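Local coordinates for putative molybdenum cofactor biosynthesis protein (PDB 2G2C) that probably binds molybdopterin and takes part in molybdenum cofactor biosynthesis, although its exact function is not established, at residues A9-S14 / S47-P52; A70-T75 / A133-N138; G101-I106 / G122-T127. All coordinates share one frame; numbering follows the deposited sequence. Where two conformers were deposited one is given.

Interaction 1 (A9-S14 / S47-P52); sequences AIIVVS and SEVVVP
Ile10, Val12 and Ser14 bond through their backbones to Ser47, Val49 and Val51 in a parallel strand pair. It forms one margin of the mixed sheet in this MoCF_biosynth-family domain. Strand 42-51 is outermost, and strand 5-13 lies next to it. Five backbone hydrogen bonds join the pair. Ile10 N gives to Ser47 O at 3.0 Å, and Ile10 O accepts from Val49 N. The same alternation repeats at Val12. Val12 N reaches Val49 O almost straight, at 177°, and Val12 O takes Val51 N at 2.8 Å. Ser14 N closes the series on Val51 O.

Ala9, Ile11, Val13, Ser47, Val49 and Val51 share one face. Ile11 and Val49 lie side by side there, with CG1 of Ile11 4.0 Å from CG2 of Val49. With chi1 at -62°, Val51 CG1 lies anti to the carbonyl carbon and CG2 falls between the backbone N and that carbon. This puts Val51 CG2 within 4.0 Å of both Ile11 CG2 and Val13 CG2. Helix 55-67 covers this face through Ala61, Ile62 and Val58. On the other face, Val12 and Val50 meet beneath helix 15-19, and Ile10 packs on helix 26-34. Ser14 is the N-cap of helix 15-19, its OG accepting from Ile17 N. Toward the opposite end, one water donates to Ile10 O at 2.9 Å.

Interaction 2 (A70-T75 / A133-N138); sequences ARFIIT and AALIVN
Arg71 grips the carbonyl of Ala133 side-on with two nitrogens. Arg71 NE lies 2.8 Å from Ala133 O, and Arg71 NH2 lies 3.1 Å from it. The oxygen lies only 4° out of the guanidinium plane. The NE bond is straighter than the NH2 bond. A bend at chi3 (63°) turns the guanidinium edge to this carbonyl. NH2 also forms a salt bridge with Asp165.

At the other end, Asn138 ND2 donates to Thr75 OG1 at 2.9 Å. The hydroxyl oxygen is tilted 29° from the amide plane. ND2 also bonds Thr91 OG1, and Asn138 OD1 accepts from Ile123 N, which fixes the amide's rotation.

Between these ends the strands run parallel. Ile73 N gives to Leu135 O, Ile73 O accepts from Val137 N, and Thr75 N gives to Val137 O. Arg71 O accepts from Leu135 N. Phe72 and Leu135 lie side by side, with CD1 of Phe72 3.8 Å from CD2 of Leu135. Val137 CG2 meets the ring edge of Phe72 at CE1, 3.9 Å away. Val137 CG1 touches Ile74 CD1.

The pair is buried in the middle of the sheet, with strand 5-13 beside 72-76. Ile73 and Ile136 pack on helix 55-67, while Leu135 packs on helix 157-165 through Ile157 and Ile160.

Interaction 3 (G101-I106 / G122-T127); sequences GLEQQI and GIVGVT
Glu103 reaches from helix 100-109 to the start of strand 124-126 and takes the backbone N-H of Val124. Its CB points toward the strand. Glu103 CG is anti to the carbonyl carbon (chi1 -58°) and packs 4.0 Å from Val124 CG2. The chain stays extended beyond CG, and the Glu103 and Val124 side chains run past one another, pointing opposite ways. Glu103 CD comes within 3.8 Å of Ile123 CA. At the tip, Glu103 OE2 accepts from Val124 N at 2.9 Å in a nearly straight bond. The donor meets OE2 on the anti side, 32° out of the carboxylate plane. OE2 also forms a salt bridge with Arg98 NE, which probably favours the charged carboxylate. Ile123 CB lies 3.3 Å from Glu103 OE2. The other oxygen, Glu103 OE1, receives a bond from a water at 3.0 Å. This water also donates to Gly122 O, so OE2 holds Val124 directly and OE1 reaches Gly122 through the water.

Val124 is the apolar centre. Its CG1 meets Leu102 CD1 at 4.2 Å, and its CG2 meets Ile106 CD1. Leu102 lies nearly perpendicular to it.

Segment 101-106 of the helix runs roughly antiparallel to strand 124-126, at 157°. Leu102 and Ile106 also pack on helix 143-153. The strand itself lies in the sheet between 135-139 and 97-98, and Val124 touches Leu135 and Val137.

All three interactions belong to one mixed sheet and its helical cover. The strands follow the order 42-51, 5-13, 72-76, 135-139, 124-126, 97-98. Interaction 1 comes first along the chain and closes before interaction 2 opens; interaction 3 is nested inside the loop that interaction 2 closes. The centres of interactions 1 and 2 are about 12 Å apart, joined by backbone bonding between Ala9 and both Phe72 and Ile74. Interactions 2 and 3 have centres about 11 Å apart and meet where Ala134 O pairs with Thr127 N. Interactions 1 and 3 do not touch, so interaction 2 links them within a single domain.

Interaction 1 (A9-S14 / S47-P52)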
# COMPACT_ATOMS: atom_id res chain seq x y z
N ALA A 9 1.15 -4.38 -6.75
CA ALA A 9 -0.21 -3.90 -7.03
C ALA A 9 -0.45 -2.57 -6.39
O ALA A 9 -0.01 -2.31 -5.24
CB ALA A 9 -1.28 -4.91 -6.54
N ILE A 10 -1.16 -1.73 -7.12
CA ILE A 10 -1.60 -0.44 -6.57
C ILE A 10 -3.12 -0.44 -6.39
O ILE A 10 -3.86 -0.90 -7.31
CB ILE A 10 -1.18 0.73 -7.49
CG1 ILE A 10 0.37 0.82 -7.52
CG2 ILE A 10 -1.93 2.05 -7.11
CD1 ILE A 10 0.93 1.74 -8.60
N ILE A 11 -3.57 0.05 -5.24
CA ILE A 11 -5.01 0.16 -4.96
C ILE A 11 -5.31 1.58 -4.51
O ILE A 11 -4.89 1.99 -3.42
CB ILE A 11 -5.45 -0.84 -3.87
CG1 ILE A 11 -5.15 -2.27 -4.35
CG2 ILE A 11 -6.92 -0.62 -3.52
CD1 ILE A 11 -5.20 -3.35 -3.23
N VAL A 12 -5.96 2.35 -5.38
CA VAL A 12 -6.30 3.71 -5.00
C VAL A 12 -7.73 3.71 -4.44
O VAL A 12 -8.65 3.24 -5.08
CB VAL A 12 -6.15 4.67 -6.21
CG1 VAL A 12 -6.73 6.02 -5.89
CG2 VAL A 12 -4.68 4.77 -6.62
N VAL A 13 -7.88 4.23 -3.23
CA VAL A 13 -9.14 4.11 -2.50
C VAL A 13 -9.75 5.53 -2.44
O VAL A 13 -9.23 6.42 -1.74
CB VAL A 13 -8.89 3.55 -1.06
CG1 VAL A 13 -10.20 3.39 -0.28
CG2 VAL A 13 -8.08 2.21 -1.11
N SER A 14 -10.84 5.72 -3.19
CA SER A 14 -11.42 7.07 -3.32
C SER A 14 -12.74 7.02 -4.03
O SER A 14 -12.81 6.54 -5.14
CB SER A 14 -10.50 7.95 -4.17
OG SER A 14 -11.14 9.20 -4.53
N SER A 47 -1.07 -5.16 -11.41
CA SER A 47 -2.45 -4.73 -11.20
C SER A 47 -2.48 -3.29 -10.71
O SER A 47 -1.67 -2.94 -9.86
CB SER A 47 -3.10 -5.63 -10.14
OG SER A 47 -4.42 -5.23 -9.85
N GLU A 48 -3.40 -2.49 -11.23
CA GLU A 48 -3.75 -1.22 -10.57
C GLU A 48 -5.24 -1.05 -10.66
O GLU A 48 -5.86 -1.35 -11.70
CB GLU A 48 -3.02 -0.01 -11.16
CG GLU A 48 -3.30 0.22 -12.63
CD GLU A 48 -4.57 1.01 -12.94
OE1 GLU A 48 -4.95 1.04 -14.13
OE2 GLU A 48 -5.21 1.60 -12.03
N VAL A 49 -5.85 -0.64 -9.55
CA VAL A 49 -7.29 -0.43 -9.51
C VAL A 49 -7.61 0.81 -8.69
O VAL A 49 -6.77 1.31 -7.93
CB VAL A 49 -8.05 -1.68 -8.91
CG1 VAL A 49 -7.67 -2.95 -9.67
CG2 VAL A 49 -7.69 -1.85 -7.44
N VAL A 50 -8.83 1.32 -8.90
CA VAL A 50 -9.42 2.33 -8.05
C VAL A 50 -10.67 1.68 -7.47
O VAL A 50 -11.48 1.07 -8.21
CB VAL A 50 -9.83 3.59 -8.85
CG1 VAL A 50 -10.55 4.58 -7.90
CG2 VAL A 50 -8.61 4.20 -9.53
N VAL A 51 -10.85 1.80 -6.16
CA VAL A 51 -12.07 1.28 -5.53
C VAL A 51 -12.71 2.39 -4.70
O VAL A 51 -12.02 3.29 -4.22
CB VAL A 51 -11.74 0.01 -4.64
CG1 VAL A 51 -11.17 -1.11 -5.50
CG2 VAL A 51 -10.80 0.36 -3.46
N PRO A 52 -14.04 2.31 -4.51
CA PRO A 52 -14.68 3.20 -3.57
C PRO A 52 -14.15 2.94 -2.15
O PRO A 52 -13.60 1.86 -1.85
CB PRO A 52 -16.17 2.79 -3.61
CG PRO A 52 -16.31 1.99 -4.86
CD PRO A 52 -14.97 1.38 -5.16
O HOH W 1 -4.46 -3.75 -7.67

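Interaction 2 (A70-T75 / A133-N138)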
# COMPACT_ATOMS: atom_id res chain seq x y z
N ALA A 70 0.74 -10.80 -6.20
CA ALA A 70 1.48 -9.60 -5.76
C ALA A 70 2.16 -9.82 -4.41
O ALA A 70 1.57 -10.37 -3.47
CB ALA A 70 0.53 -8.43 -5.67
N ARG A 71 3.43 -9.41 -4.38
CA ARG A 71 4.18 -9.46 -3.12
C ARG A 71 4.42 -8.07 -2.50
O ARG A 71 4.92 -7.96 -1.41
CB ARG A 71 5.48 -10.25 -3.25
CG ARG A 71 5.20 -11.74 -3.55
CD ARG A 71 6.46 -12.54 -3.37
NE ARG A 71 6.95 -12.52 -1.99
CZ ARG A 71 8.23 -12.67 -1.64
NH1 ARG A 71 9.18 -12.91 -2.57
NH2 ARG A 71 8.56 -12.58 -0.34
N PHE A 72 4.02 -7.02 -3.24
CA PHE A 72 4.10 -5.66 -2.71
C PHE A 72 2.80 -5.01 -3.12
O PHE A 72 2.48 -4.97 -4.31
CB PHE A 72 5.30 -4.89 -3.28
CG PHE A 72 5.33 -3.45 -2.86
CD1 PHE A 72 5.33 -3.11 -1.52
CD2 PHE A 72 5.31 -2.42 -3.79
CE1 PHE A 72 5.33 -1.77 -1.10
CE2 PHE A 72 5.31 -1.07 -3.37
CZ PHE A 72 5.34 -0.75 -2.04
N ILE A 73 2.01 -4.58 -2.14
CA ILE A 73 0.74 -3.94 -2.40
C ILE A 73 0.78 -2.61 -1.71
O ILE A 73 1.05 -2.55 -0.50
CB ILE A 73 -0.42 -4.79 -1.81
CG1 ILE A 73 -0.46 -6.15 -2.51
CG2 ILE A 73 -1.75 -4.03 -1.97
CD1 ILE A 73 -1.50 -7.15 -1.95
N ILE A 74 0.53 -1.54 -2.47
CA ILE A 74 0.49 -0.21 -1.86
C ILE A 74 -0.91 0.38 -2.12
O ILE A 74 -1.39 0.36 -3.25
CB ILE A 74 1.64 0.70 -2.34
CG1 ILE A 74 1.59 2.05 -1.56
CG2 ILE A 74 1.59 0.89 -3.83
CD1 ILE A 74 2.96 2.74 -1.43
N THR A 75 -1.56 0.85 -1.05
CA THR A 75 -2.86 1.50 -1.16
C THR A 75 -2.65 3.01 -0.98
O THR A 75 -1.68 3.45 -0.32
CB THR A 75 -3.86 1.00 -0.08
OG1 THR A 75 -3.41 1.35 1.24
CG2 THR A 75 -4.01 -0.54 -0.16
N ALA A 133 5.30 -14.46 1.19
CA ALA A 133 4.63 -13.38 1.94
C ALA A 133 4.68 -12.08 1.15
O ALA A 133 5.63 -11.87 0.40
CB ALA A 133 5.29 -13.20 3.31
N ALA A 134 3.66 -11.24 1.34
CA ALA A 134 3.61 -9.94 0.71
C ALA A 134 3.77 -8.83 1.76
O ALA A 134 3.43 -9.02 2.93
CB ALA A 134 2.30 -9.75 -0.01
N LEU A 135 4.31 -7.70 1.31
CA LEU A 135 4.37 -6.48 2.11
C LEU A 135 3.23 -5.56 1.66
O LEU A 135 3.08 -5.33 0.46
CB LEU A 135 5.68 -5.77 1.81
CG LEU A 135 5.87 -4.38 2.41
CD1 LEU A 135 5.96 -4.44 3.97
CD2 LEU A 135 7.14 -3.77 1.80
N ILE A 136 2.41 -5.07 2.59
CA ILE A 136 1.32 -4.16 2.27
C ILE A 136 1.62 -2.85 2.98
O ILE A 136 2.00 -2.86 4.18
CB ILE A 136 -0.03 -4.73 2.73
CG1 ILE A 136 -0.25 -6.14 2.16
CG2 ILE A 136 -1.19 -3.80 2.31
CD1 ILE A 136 -1.54 -6.75 2.58
N VAL A 137 1.46 -1.74 2.25
CA VAL A 137 1.74 -0.39 2.78
C VAL A 137 0.54 0.47 2.48
O VAL A 137 0.11 0.55 1.32
CB VAL A 137 2.98 0.22 2.06
CG1 VAL A 137 3.15 1.72 2.37
CG2 VAL A 137 4.24 -0.54 2.41
N ASN A 138 -0.01 1.11 3.52
CA ASN A 138 -1.10 2.10 3.35
C ASN A 138 -0.53 3.50 3.28
O ASN A 138 0.04 3.98 4.28
CB ASN A 138 -2.04 2.10 4.56
CG ASN A 138 -2.77 0.79 4.80
OD1 ASN A 138 -3.16 0.56 5.94
ND2 ASN A 138 -3.02 -0.00 3.76

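Interaction 3 (G101-I106 / G122-T127)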
# COMPACT_ATOMS: atom_id res chain seq x y z
N GLY A 101 7.67 0.20 13.43
CA GLY A 101 8.85 1.07 13.31
C GLY A 101 8.77 1.86 12.01
O GLY A 101 9.03 3.05 11.97
N LEU A 102 8.42 1.18 10.91
CA LEU A 102 8.31 1.89 9.63
C LEU A 102 7.17 2.92 9.66
O LEU A 102 7.32 4.05 9.17
CB LEU A 102 8.13 0.91 8.48
CG LEU A 102 9.31 -0.06 8.21
CD1 LEU A 102 9.04 -1.04 7.04
CD2 LEU A 102 10.59 0.68 7.99
N GLU A 103 6.01 2.54 10.21
CA GLU A 103 4.94 3.50 10.42
C GLU A 103 5.42 4.73 11.18
O GLU A 103 5.07 5.86 10.86
CB GLU A 103 3.78 2.88 11.22
CG GLU A 103 3.22 1.65 10.50
CD GLU A 103 2.20 0.87 11.28
OE1 GLU A 103 1.74 1.38 12.33
OE2 GLU A 103 1.86 -0.25 10.82
N GLN A 104 6.16 4.47 12.24
CA GLN A 104 6.67 5.54 13.09
C GLN A 104 7.65 6.43 12.32
O GLN A 104 7.61 7.67 12.47
CB GLN A 104 7.29 4.95 14.37
CG GLN A 104 6.19 4.35 15.24
CD GLN A 104 6.75 3.64 16.43
OE1 GLN A 104 7.86 3.96 16.88
NE2 GLN A 104 5.97 2.70 16.99
N GLN A 105 8.51 5.82 11.49
CA GLN A 105 9.49 6.58 10.70
C GLN A 105 8.78 7.46 9.66
O GLN A 105 9.21 8.57 9.39
CB GLN A 105 10.48 5.65 10.00
CG GLN A 105 11.48 5.02 10.93
CD GLN A 105 12.69 4.42 10.22
OE1 GLN A 105 13.83 4.53 10.71
NE2 GLN A 105 12.45 3.78 9.07
N ILE A 106 7.69 6.93 9.10
CA ILE A 106 6.94 7.70 8.10
C ILE A 106 6.41 8.98 8.75
O ILE A 106 6.45 10.07 8.15
CB ILE A 106 5.79 6.88 7.49
CG1 ILE A 106 6.34 5.81 6.57
CG2 ILE A 106 4.77 7.79 6.80
CD1 ILE A 106 5.32 4.69 6.28
N GLY A 122 -2.76 4.79 8.53
CA GLY A 122 -2.27 3.76 7.60
C GLY A 122 -1.27 2.85 8.26
O GLY A 122 -0.43 3.33 9.03
N ILE A 123 -1.37 1.54 7.97
CA ILE A 123 -0.42 0.59 8.54
C ILE A 123 0.56 0.03 7.49
O ILE A 123 0.36 0.20 6.28
CB ILE A 123 -1.12 -0.53 9.36
CG1 ILE A 123 -2.02 -1.35 8.45
CG2 ILE A 123 -1.87 0.11 10.54
CD1 ILE A 123 -2.56 -2.60 9.14
N VAL A 124 1.60 -0.64 7.99
CA VAL A 124 2.57 -1.35 7.16
C VAL A 124 2.75 -2.71 7.79
O VAL A 124 2.91 -2.82 8.99
CB VAL A 124 3.97 -0.67 7.12
CG1 VAL A 124 4.94 -1.45 6.25
CG2 VAL A 124 3.82 0.79 6.60
N GLY A 125 2.75 -3.76 6.97
CA GLY A 125 2.99 -5.08 7.56
C GLY A 125 3.20 -6.12 6.51
O GLY A 125 3.01 -5.84 5.31
N VAL A 126 3.53 -7.35 6.96
CA VAL A 126 3.67 -8.45 5.97
C VAL A 126 2.64 -9.53 6.24
O VAL A 126 2.14 -9.65 7.36
CB VAL A 126 5.10 -9.09 6.02
CG1 VAL A 126 6.16 -8.10 5.58
CG2 VAL A 126 5.46 -9.59 7.41
N THR A 127 2.32 -10.32 5.20
CA THR A 127 1.24 -11.30 5.30
C THR A 127 1.72 -12.68 5.74
O THR A 127 0.93 -13.59 5.91
CB THR A 127 0.50 -11.50 3.97
OG1 THR A 127 1.45 -12.01 3.03
CG2 THR A 127 -0.15 -10.17 3.51
O HOH W 2 0.14 3.83 11.71